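PDB 7EPK: signal recognition particle 54 kDa protein from Aeropyrum pernix, which belongs to the SRP54 family of signal recognition particle proteins, joining a P-loop GTPase domain to a helical, methionine-rich signal peptide binding domain. Local coordinates for residues T325-R337 against L363-I377. Sequence-based numbering, arbitrary orientation.
Sequences TMRTIYRQLRAMR and LKLGEEKMKRWMAII
Arg337 is the unusual knob of this helix pair: a charged side chain seated in a hole formed by Glu367, Met370, Lys371 and Met374. Its chain bends at chi3 (60°), turning the guanidinium toward the start of helix 367-377. There NE donates to Glu367 OE2 at 2.6 Å, on the syn side of the carboxylate but tilted out of its plane, while NH2 adds a weak bond to the same oxygen. The aliphatic part of Lys371 lies over one guanidinium face, with CG 3.4 Å from Arg337 NH1, and Met374 SD packs against Arg337 CD.

The helices run roughly antiparallel, at 145°, and beyond the ion pair the packing is mainly apolar. Leu333 enters a second hole with its branches divided: CD2 meets Met370 CG at 3.6 Å, whereas CD1 rests on Trp373 CB. Met370 SD approaches Met336 CB. At the far end the knob comes from the other helix, Ile377 fitting among Met326, Ile329, Tyr330 and Leu333. Met374 SD stands above the Tyr330 ring face, 5.1 Å from its centroid, a distant Met-aromatic contact; the ring's hydroxyl bonds to Glu378.

Both segments belong to the signal peptide binding domain, where Leu413 of helix 409-423 touches Ile377; Leu312 of helix 293-320 touches Met336. Apolar contacts are mostly thioether and branched aliphatic; knobs-into-holes packing accepts a charged knob when its aliphatic part is packed and its polar end paired.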
ATOM      1  N   THR A 325      24.922 -22.764 -18.142  1.00 65.92           N
ATOM      2  CA  THR A 325      23.805 -23.734 -18.331  1.00 64.63           C
ATOM      3  C   THR A 325      22.539 -23.002 -18.790  1.00 64.16           C
ATOM      4  O   THR A 325      22.570 -21.756 -18.881  1.00 67.19           O
ATOM      5  CB  THR A 325      23.421 -24.472 -17.042  1.00 65.94           C
ATOM      6  OG1 THR A 325      22.858 -23.477 -16.177  1.00 65.42           O
ATOM      7  CG2 THR A 325      24.576 -25.238 -16.421  1.00 56.56           C
ATOM      8  N   MET A 326      21.460 -23.745 -19.071  1.00 61.24           N
ATOM      9  CA  MET A 326      20.155 -23.156 -19.471  1.00 58.33           C
ATOM     10  C   MET A 326      19.584 -22.343 -18.304  1.00 57.41           C
ATOM     11  O   MET A 326      18.879 -21.356 -18.570  1.00 50.24           O
ATOM     12  CB  MET A 326      19.150 -24.236 -19.879  1.00 62.05           C
ATOM     13  CG  MET A 326      19.435 -24.833 -21.261  1.00 70.01           C
ATOM     14  SD  MET A 326      19.697 -23.594 -22.584  1.00 66.35           S
ATOM     15  CE  MET A 326      20.076 -24.695 -23.943  1.00 69.30           C
ATOM     16  N   ARG A 327      19.893 -22.727 -17.059  1.00 63.12           N
ATOM     17  CA  ARG A 327      19.386 -22.047 -15.837  1.00 58.79           C
ATOM     18  C   ARG A 327      20.168 -20.754 -15.643  1.00 61.97           C
ATOM     19  O   ARG A 327      19.540 -19.752 -15.241  1.00 67.82           O
ATOM     20  CB  ARG A 327      19.454 -22.954 -14.611  1.00 59.56           C
ATOM     21  CG  ARG A 327      18.309 -23.953 -14.567  1.00 66.08           C
ATOM     22  CD  ARG A 327      18.470 -25.093 -13.576  1.00 64.08           C
ATOM     23  NE  ARG A 327      17.265 -25.902 -13.573  1.00 61.16           N
ATOM     24  CZ  ARG A 327      16.999 -26.832 -12.678  1.00 73.05           C
ATOM     25  NH1 ARG A 327      15.857 -27.490 -12.735  1.00 70.53           N
ATOM     26  NH2 ARG A 327      17.878 -27.112 -11.729  1.00 87.29           N
ATOM     27  N   THR A 328      21.466 -20.769 -15.958  1.00 60.54           N
ATOM     28  CA  THR A 328      22.349 -19.574 -15.913  1.00 56.85           C
ATOM     29  C   THR A 328      21.818 -18.557 -16.911  1.00 56.36           C
ATOM     30  O   THR A 328      21.549 -17.425 -16.506  1.00 56.20           O
ATOM     31  CB  THR A 328      23.797 -19.937 -16.238  1.00 59.45           C
ATOM     32  OG1 THR A 328      24.271 -20.788 -15.195  1.00 57.02           O
ATOM     33  CG2 THR A 328      24.691 -18.726 -16.383  1.00 71.94           C
ATOM     34  N   ILE A 329      21.659 -18.988 -18.164  1.00 61.76           N
ATOM     35  CA  ILE A 329      21.162 -18.145 -19.298  1.00 63.40           C
ATOM     36  C   ILE A 329      19.753 -17.627 -18.969  1.00 59.16           C
ATOM     37  O   ILE A 329      19.474 -16.430 -19.191  1.00 54.27           O
ATOM     38  CB  ILE A 329      21.188 -18.923 -20.632  1.00 56.15           C
ATOM     39  CG1 ILE A 329      22.600 -19.396 -20.975  1.00 56.17           C
ATOM     40  CG2 ILE A 329      20.575 -18.086 -21.747  1.00 51.36           C
ATOM     41  CD1 ILE A 329      22.704 -20.075 -22.317  1.00 62.30           C
ATOM     42  N   TYR A 330      18.883 -18.488 -18.458  1.00 53.46           N
ATOM     43  CA  TYR A 330      17.512 -18.080 -18.083  1.00 58.15           C
ATOM     44  C   TYR A 330      17.558 -16.952 -17.046  1.00 59.59           C
ATOM     45  O   TYR A 330      16.771 -16.010 -17.184  1.00 57.41           O
ATOM     46  CB  TYR A 330      16.722 -19.258 -17.533  1.00 61.06           C
ATOM     47  CG  TYR A 330      15.289 -18.902 -17.270  1.00 61.58           C
ATOM     48  CD1 TYR A 330      14.349 -18.990 -18.276  1.00 66.87           C
ATOM     49  CD2 TYR A 330      14.879 -18.434 -16.042  1.00 62.30           C
ATOM     50  CE1 TYR A 330      13.018 -18.681 -18.052  1.00 68.85           C
ATOM     51  CE2 TYR A 330      13.555 -18.110 -15.803  1.00 66.78           C
ATOM     52  CZ  TYR A 330      12.616 -18.236 -16.809  1.00 65.34           C
ATOM     53  OH  TYR A 330      11.301 -17.938 -16.586  1.00 64.61           O
ATOM     54  N   ARG A 331      18.431 -17.065 -16.036  1.00 61.06           N
ATOM     55  CA  ARG A 331      18.557 -16.077 -14.933  1.00 62.69           C
ATOM     56  C   ARG A 331      19.211 -14.816 -15.494  1.00 62.91           C
ATOM     57  O   ARG A 331      18.803 -13.699 -15.080  1.00 62.45           O
ATOM     58  CB  ARG A 331      19.384 -16.629 -13.765  1.00 71.61           C
ATOM     59  CG  ARG A 331      18.632 -17.606 -12.874  1.00 81.02           C
ATOM     60  CD  ARG A 331      19.399 -17.944 -11.604  1.00 92.16           C
ATOM     61  NE  ARG A 331      18.891 -19.171 -10.992  1.00 96.27           N
ATOM     62  CZ  ARG A 331      19.389 -20.392 -11.184  1.00 91.71           C
ATOM     63  NH1 ARG A 331      18.825 -21.437 -10.599  1.00 90.35           N
ATOM     64  NH2 ARG A 331      20.449 -20.568 -11.956  1.00 94.05           N
ATOM     65  N   GLN A 332      20.190 -15.013 -16.385  1.00 65.27           N
ATOM     66  CA  GLN A 332      20.921 -13.943 -17.109  1.00 62.89           C
ATOM     67  C   GLN A 332      19.922 -13.104 -17.911  1.00 56.68           C
ATOM     68  O   GLN A 332      19.958 -11.885 -17.765  1.00 51.04           O
ATOM     69  CB  GLN A 332      21.982 -14.557 -18.018  1.00 72.94           C
ATOM     70  CG  GLN A 332      22.860 -13.524 -18.713  1.00 82.77           C
ATOM     71  CD  GLN A 332      23.835 -14.195 -19.645  1.00 84.97           C
ATOM     72  OE1 GLN A 332      24.653 -15.015 -19.224  1.00 84.37           O
ATOM     73  NE2 GLN A 332      23.708 -13.876 -20.925  1.00 83.82           N
ATOM     74  N   LEU A 333      19.048 -13.737 -18.696  1.00 53.58           N
ATOM     75  CA  LEU A 333      18.071 -13.031 -19.568  1.00 56.57           C
ATOM     76  C   LEU A 333      17.090 -12.267 -18.678  1.00 59.81           C
ATOM     77  O   LEU A 333      16.951 -11.039 -18.886  1.00 59.04           O
ATOM     78  CB  LEU A 333      17.344 -14.026 -20.479  1.00 59.33           C
ATOM     79  CG  LEU A 333      18.237 -14.782 -21.467  1.00 63.83           C
ATOM     80  CD1 LEU A 333      17.506 -15.957 -22.104  1.00 61.79           C
ATOM     81  CD2 LEU A 333      18.781 -13.848 -22.530  1.00 67.24           C
ATOM     82  N   ARG A 334      16.453 -12.951 -17.718  1.00 62.23           N
ATOM     83  CA  ARG A 334      15.521 -12.314 -16.747  1.00 58.97           C
ATOM     84  C   ARG A 334      16.161 -11.027 -16.223  1.00 56.09           C
ATOM     85  O   ARG A 334      15.522  -9.982 -16.299  1.00 44.55           O
ATOM     86  CB  ARG A 334      15.191 -13.225 -15.566  1.00 65.11           C
ATOM     87  CG  ARG A 334      14.255 -12.578 -14.550  1.00 77.58           C
ATOM     88  CD  ARG A 334      13.838 -13.501 -13.413  1.00 89.18           C
ATOM     89  NE  ARG A 334      13.952 -12.849 -12.112  1.00 98.13           N
ATOM     90  CZ  ARG A 334      15.100 -12.475 -11.535  1.00116.17           C
ATOM     91  NH1 ARG A 334      16.268 -12.672 -12.135  1.00121.78           N
ATOM     92  NH2 ARG A 334      15.073 -11.892 -10.348  1.00119.22           N
ATOM     93  N   ALA A 335      17.404 -11.123 -15.749  1.00 63.68           N
ATOM     94  CA  ALA A 335      18.190 -10.008 -15.170  1.00 73.81           C
ATOM     95  C   ALA A 335      18.343  -8.877 -16.198  1.00 72.71           C
ATOM     96  O   ALA A 335      18.034  -7.714 -15.860  1.00 71.00           O
ATOM     97  CB  ALA A 335      19.533 -10.516 -14.681  1.00 80.20           C
ATOM     98  N   MET A 336      18.799  -9.211 -17.404  1.00 75.48           N
ATOM     99  CA  MET A 336      19.059  -8.244 -18.507  1.00 81.39           C
ATOM    100  C   MET A 336      17.756  -7.537 -18.907  1.00 81.04           C
ATOM    101  O   MET A 336      17.758  -6.280 -18.995  1.00 75.34           O
ATOM    102  CB  MET A 336      19.638  -8.966 -19.726  1.00 84.49           C
ATOM    103  CG  MET A 336      21.026  -9.501 -19.501  1.00 85.28           C
ATOM    104  SD  MET A 336      21.515 -10.550 -20.866  1.00 95.06           S
ATOM    105  CE  MET A 336      21.961  -9.288 -22.054  1.00104.56           C
ATOM    106  N   ARG A 337      16.687  -8.309 -19.129  1.00 70.54           N
ATOM    107  CA  ARG A 337      15.344  -7.780 -19.491  1.00 75.46           C
ATOM    108  C   ARG A 337      14.953  -6.636 -18.540  1.00 76.03           C
ATOM    109  O   ARG A 337      15.017  -5.483 -18.979  1.00 88.92           O
ATOM    110  CB  ARG A 337      14.325  -8.918 -19.508  1.00 77.83           C
ATOM    111  CG  ARG A 337      14.433  -9.812 -20.734  1.00 78.35           C
ATOM    112  CD  ARG A 337      13.268 -10.767 -20.842  1.00 77.66           C
ATOM    113  NE  ARG A 337      12.022 -10.032 -20.942  1.00 74.20           N
ATOM    114  CZ  ARG A 337      10.823 -10.591 -20.975  1.00 84.19           C
ATOM    115  NH1 ARG A 337      10.691 -11.909 -20.926  1.00 81.24           N
ATOM    116  NH2 ARG A 337       9.757  -9.816 -21.061  1.00 93.80           N
ATOM    117  N   LEU A 363      26.026  -9.538 -24.303  1.00125.86           N
ATOM    118  CA  LEU A 363      25.144  -8.608 -23.534  1.00119.12           C
ATOM    119  C   LEU A 363      24.522  -7.567 -24.474  1.00116.91           C
ATOM    120  O   LEU A 363      24.266  -6.438 -23.996  1.00103.51           O
ATOM    121  CB  LEU A 363      25.942  -7.918 -22.419  1.00112.51           C
ATOM    122  CG  LEU A 363      26.703  -8.848 -21.476  1.00114.21           C
ATOM    123  CD1 LEU A 363      27.275  -8.074 -20.297  1.00104.76           C
ATOM    124  CD2 LEU A 363      25.809  -9.986 -20.996  1.00120.84           C
ATOM    125  N   LYS A 364      24.274  -7.941 -25.740  1.00116.17           N
ATOM    126  CA  LYS A 364      23.645  -7.077 -26.777  1.00109.87           C
ATOM    127  C   LYS A 364      22.556  -7.876 -27.514  1.00100.46           C
ATOM    128  O   LYS A 364      22.604  -8.002 -28.752  1.00106.00           O
ATOM    129  CB  LYS A 364      24.723  -6.518 -27.713  1.00111.18           C
ATOM    130  CG  LYS A 364      24.560  -5.042 -28.054  1.00112.49           C
ATOM    131  CD  LYS A 364      25.065  -4.675 -29.436  1.00113.71           C
ATOM    132  CE  LYS A 364      25.970  -3.463 -29.434  1.00115.74           C
ATOM    133  NZ  LYS A 364      27.236  -3.715 -28.704  1.00118.31           N
ATOM    134  N   LEU A 365      21.607  -8.419 -26.760  1.00 90.58           N
ATOM    135  CA  LEU A 365      20.408  -9.106 -27.297  1.00 90.70           C
ATOM    136  C   LEU A 365      19.269  -8.084 -27.195  1.00 93.53           C
ATOM    137  O   LEU A 365      19.366  -7.205 -26.306  1.00 83.52           O
ATOM    138  CB  LEU A 365      20.127 -10.373 -26.474  1.00 81.20           C
ATOM    139  CG  LEU A 365      21.172 -11.492 -26.467  1.00 77.15           C
ATOM    140  CD1 LEU A 365      22.597 -10.968 -26.434  1.00 83.61           C
ATOM    141  CD2 LEU A 365      20.955 -12.420 -25.281  1.00 78.70           C
ATOM    142  N   GLY A 366      18.249  -8.168 -28.060  1.00103.83           N
ATOM    143  CA  GLY A 366      17.050  -7.301 -28.004  1.00104.93           C
ATOM    144  C   GLY A 366      16.221  -7.587 -26.762  1.00 98.81           C
ATOM    145  O   GLY A 366      16.643  -8.407 -25.948  1.00101.56           O
ATOM    146  N   GLU A 367      15.069  -6.947 -26.596  1.00 93.63           N
ATOM    147  CA  GLU A 367      14.095  -7.386 -25.565  1.00 95.34           C
ATOM    148  C   GLU A 367      13.453  -8.676 -26.080  1.00 90.03           C
ATOM    149  O   GLU A 367      13.517  -9.701 -25.377  1.00 90.09           O
ATOM    150  CB  GLU A 367      13.050  -6.307 -25.264  1.00 99.09           C
ATOM    151  CG  GLU A 367      12.734  -6.169 -23.778  1.00 99.13           C
ATOM    152  CD  GLU A 367      11.848  -7.247 -23.173  1.00 92.27           C
ATOM    153  OE1 GLU A 367      10.928  -7.690 -23.855  1.00 85.13           O
ATOM    154  OE2 GLU A 367      12.067  -7.621 -22.004  1.00 96.86           O
ATOM    155  N   GLU A 368      12.908  -8.627 -27.295  1.00 88.16           N
ATOM    156  CA  GLU A 368      12.122  -9.737 -27.884  1.00 86.11           C
ATOM    157  C   GLU A 368      12.985 -10.997 -27.927  1.00 86.03           C
ATOM    158  O   GLU A 368      12.428 -12.060 -27.605  1.00 88.26           O
ATOM    159  CB  GLU A 368      11.577  -9.383 -29.273  1.00 91.90           C
ATOM    160  CG  GLU A 368      10.139  -8.875 -29.257  1.00 92.93           C
ATOM    161  CD  GLU A 368       9.162  -9.674 -28.404  1.00 94.81           C
ATOM    162  OE1 GLU A 368       9.262 -10.943 -28.377  1.00 90.61           O
ATOM    163  OE2 GLU A 368       8.309  -9.022 -27.751  1.00 77.59           O
ATOM    164  N   LYS A 369      14.272 -10.884 -28.292  1.00 86.89           N
ATOM    165  CA  LYS A 369      15.171 -12.061 -28.496  1.00 87.04           C
ATOM    166  C   LYS A 369      15.391 -12.773 -27.152  1.00 81.81           C
ATOM    167  O   LYS A 369      15.396 -14.034 -27.125  1.00 71.10           O
ATOM    168  CB  LYS A 369      16.502 -11.661 -29.138  1.00 87.99           C
ATOM    169  CG  LYS A 369      17.439 -12.832 -29.422  1.00 89.26           C
ATOM    170  CD  LYS A 369      18.454 -12.584 -30.534  1.00 97.84           C
ATOM    171  CE  LYS A 369      18.016 -13.077 -31.903  1.00100.73           C
ATOM    172  NZ  LYS A 369      17.378 -12.009 -32.713  1.00 99.59           N
ATOM    173  N   MET A 370      15.530 -11.996 -26.075  1.00 72.76           N
ATOM    174  CA  MET A 370      15.588 -12.517 -24.686  1.00 73.38           C
ATOM    175  C   MET A 370      14.236 -13.134 -24.313  1.00 73.71           C
ATOM    176  O   MET A 370      14.251 -14.246 -23.757  1.00 77.27           O
ATOM    177  CB  MET A 370      15.966 -11.414 -23.694  1.00 72.33           C
ATOM    178  CG  MET A 370      17.374 -10.867 -23.922  1.00 71.25           C
ATOM    179  SD  MET A 370      17.957  -9.781 -22.603  1.00 76.12           S
ATOM    180  CE  MET A 370      18.851  -8.503 -23.486  1.00 72.87           C
ATOM    181  N   LYS A 371      13.119 -12.474 -24.642  1.00 69.91           N
ATOM    182  CA  LYS A 371      11.745 -12.923 -24.261  1.00 75.23           C
ATOM    183  C   LYS A 371      11.420 -14.246 -24.962  1.00 70.43           C
ATOM    184  O   LYS A 371      10.695 -15.070 -24.366  1.00 71.09           O
ATOM    185  CB  LYS A 371      10.690 -11.856 -24.590  1.00 82.84           C
ATOM    186  CG  LYS A 371       9.281 -12.110 -24.056  1.00 86.20           C
ATOM    187  CD  LYS A 371       8.258 -12.448 -25.138  1.00 98.21           C
ATOM    188  CE  LYS A 371       6.814 -12.407 -24.669  1.00 97.14           C
ATOM    189  NZ  LYS A 371       6.334 -11.020 -24.447  1.00 93.96           N
ATOM    190  N   ARG A 372      11.919 -14.435 -26.184  1.00 71.42           N
ATOM    191  CA  ARG A 372      11.663 -15.660 -26.990  1.00 77.37           C
ATOM    192  C   ARG A 372      12.514 -16.780 -26.392  1.00 73.50           C
ATOM    193  O   ARG A 372      11.998 -17.899 -26.197  1.00 72.20           O
ATOM    194  CB  ARG A 372      12.013 -15.464 -28.476  1.00 90.65           C
ATOM    195  CG  ARG A 372      11.012 -14.665 -29.311  1.00 92.80           C
ATOM    196  CD  ARG A 372      11.256 -14.831 -30.812  1.00 89.29           C
ATOM    197  NE  ARG A 372      12.632 -14.555 -31.239  1.00 81.59           N
ATOM    198  CZ  ARG A 372      13.114 -13.356 -31.567  1.00 75.02           C
ATOM    199  NH1 ARG A 372      12.339 -12.283 -31.527  1.00 72.13           N
ATOM    200  NH2 ARG A 372      14.382 -13.229 -31.916  1.00 72.82           N
ATOM    201  N   TRP A 373      13.782 -16.472 -26.112  1.00 68.97           N
ATOM    202  CA  TRP A 373      14.755 -17.421 -25.524  1.00 63.59           C
ATOM    203  C   TRP A 373      14.237 -17.924 -24.180  1.00 66.01           C
ATOM    204  O   TRP A 373      14.399 -19.126 -23.919  1.00 71.96           O
ATOM    205  CB  TRP A 373      16.124 -16.757 -25.413  1.00 63.69           C
ATOM    206  CG  TRP A 373      16.828 -16.725 -26.728  1.00 67.05           C
ATOM    207  CD1 TRP A 373      16.290 -17.012 -27.947  1.00 72.05           C
ATOM    208  CD2 TRP A 373      18.202 -16.374 -26.964  1.00 73.73           C
ATOM    209  NE1 TRP A 373      17.233 -16.874 -28.925  1.00 77.42           N
ATOM    210  CE2 TRP A 373      18.417 -16.478 -28.355  1.00 77.71           C
ATOM    211  CE3 TRP A 373      19.273 -15.977 -26.147  1.00 77.67           C
ATOM    212  CZ2 TRP A 373      19.664 -16.215 -28.933  1.00 79.01           C
ATOM    213  CZ3 TRP A 373      20.504 -15.720 -26.721  1.00 78.46           C
ATOM    214  CH2 TRP A 373      20.694 -15.836 -28.098  1.00 75.21           C
ATOM    215  N   MET A 374      13.606 -17.053 -23.383  1.00 64.40           N
ATOM    216  CA  MET A 374      13.055 -17.432 -22.060  1.00 61.77           C
ATOM    217  C   MET A 374      11.878 -18.397 -22.270  1.00 60.11           C
ATOM    218  O   MET A 374      11.858 -19.450 -21.607  1.00 65.49           O
ATOM    219  CB  MET A 374      12.690 -16.207 -21.211  1.00 62.41           C
ATOM    220  CG  MET A 374      13.920 -15.630 -20.455  1.00 65.23           C
ATOM    221  SD  MET A 374      13.673 -14.074 -19.505  1.00 63.92           S
ATOM    222  CE  MET A 374      12.213 -14.535 -18.572  1.00 70.98           C
ATOM    223  N   ALA A 375      10.989 -18.124 -23.224  1.00 71.90           N
ATOM    224  CA  ALA A 375       9.825 -18.988 -23.565  1.00 69.77           C
ATOM    225  C   ALA A 375      10.322 -20.376 -23.969  1.00 65.57           C
ATOM    226  O   ALA A 375       9.734 -21.375 -23.509  1.00 55.84           O
ATOM    227  CB  ALA A 375       9.024 -18.363 -24.682  1.00 72.46           C
ATOM    228  N   ILE A 376      11.357 -20.394 -24.819  1.00 67.04           N
ATOM    229  CA  ILE A 376      12.076 -21.606 -25.316  1.00 65.81           C
ATOM    230  C   ILE A 376      12.488 -22.461 -24.115  1.00 58.11           C
ATOM    231  O   ILE A 376      12.112 -23.625 -24.083  1.00 52.88           O
ATOM    232  CB  ILE A 376      13.311 -21.214 -26.160  1.00 71.22           C
ATOM    233  CG1 ILE A 376      12.947 -20.556 -27.496  1.00 71.19           C
ATOM    234  CG2 ILE A 376      14.230 -22.412 -26.347  1.00 70.84           C
ATOM    235  CD1 ILE A 376      12.658 -21.529 -28.608  1.00 79.18           C
ATOM    236  N   ILE A 377      13.278 -21.892 -23.196  1.00 59.00           N
ATOM    237  CA  ILE A 377      13.852 -22.598 -22.011  1.00 57.36           C
ATOM    238  C   ILE A 377      12.685 -23.152 -21.186  1.00 57.77           C
ATOM    239  O   ILE A 377      12.736 -24.312 -20.745  1.00 58.79           O
ATOM    240  CB  ILE A 377      14.766 -21.665 -21.186  1.00 57.66           C
ATOM    241  CG1 ILE A 377      15.985 -21.192 -21.979  1.00 53.34           C
ATOM    242  CG2 ILE A 377      15.218 -22.348 -19.909  1.00 61.64           C
ATOM    243  CD1 ILE A 377      16.703 -20.056 -21.338  1.00 48.59           C
TER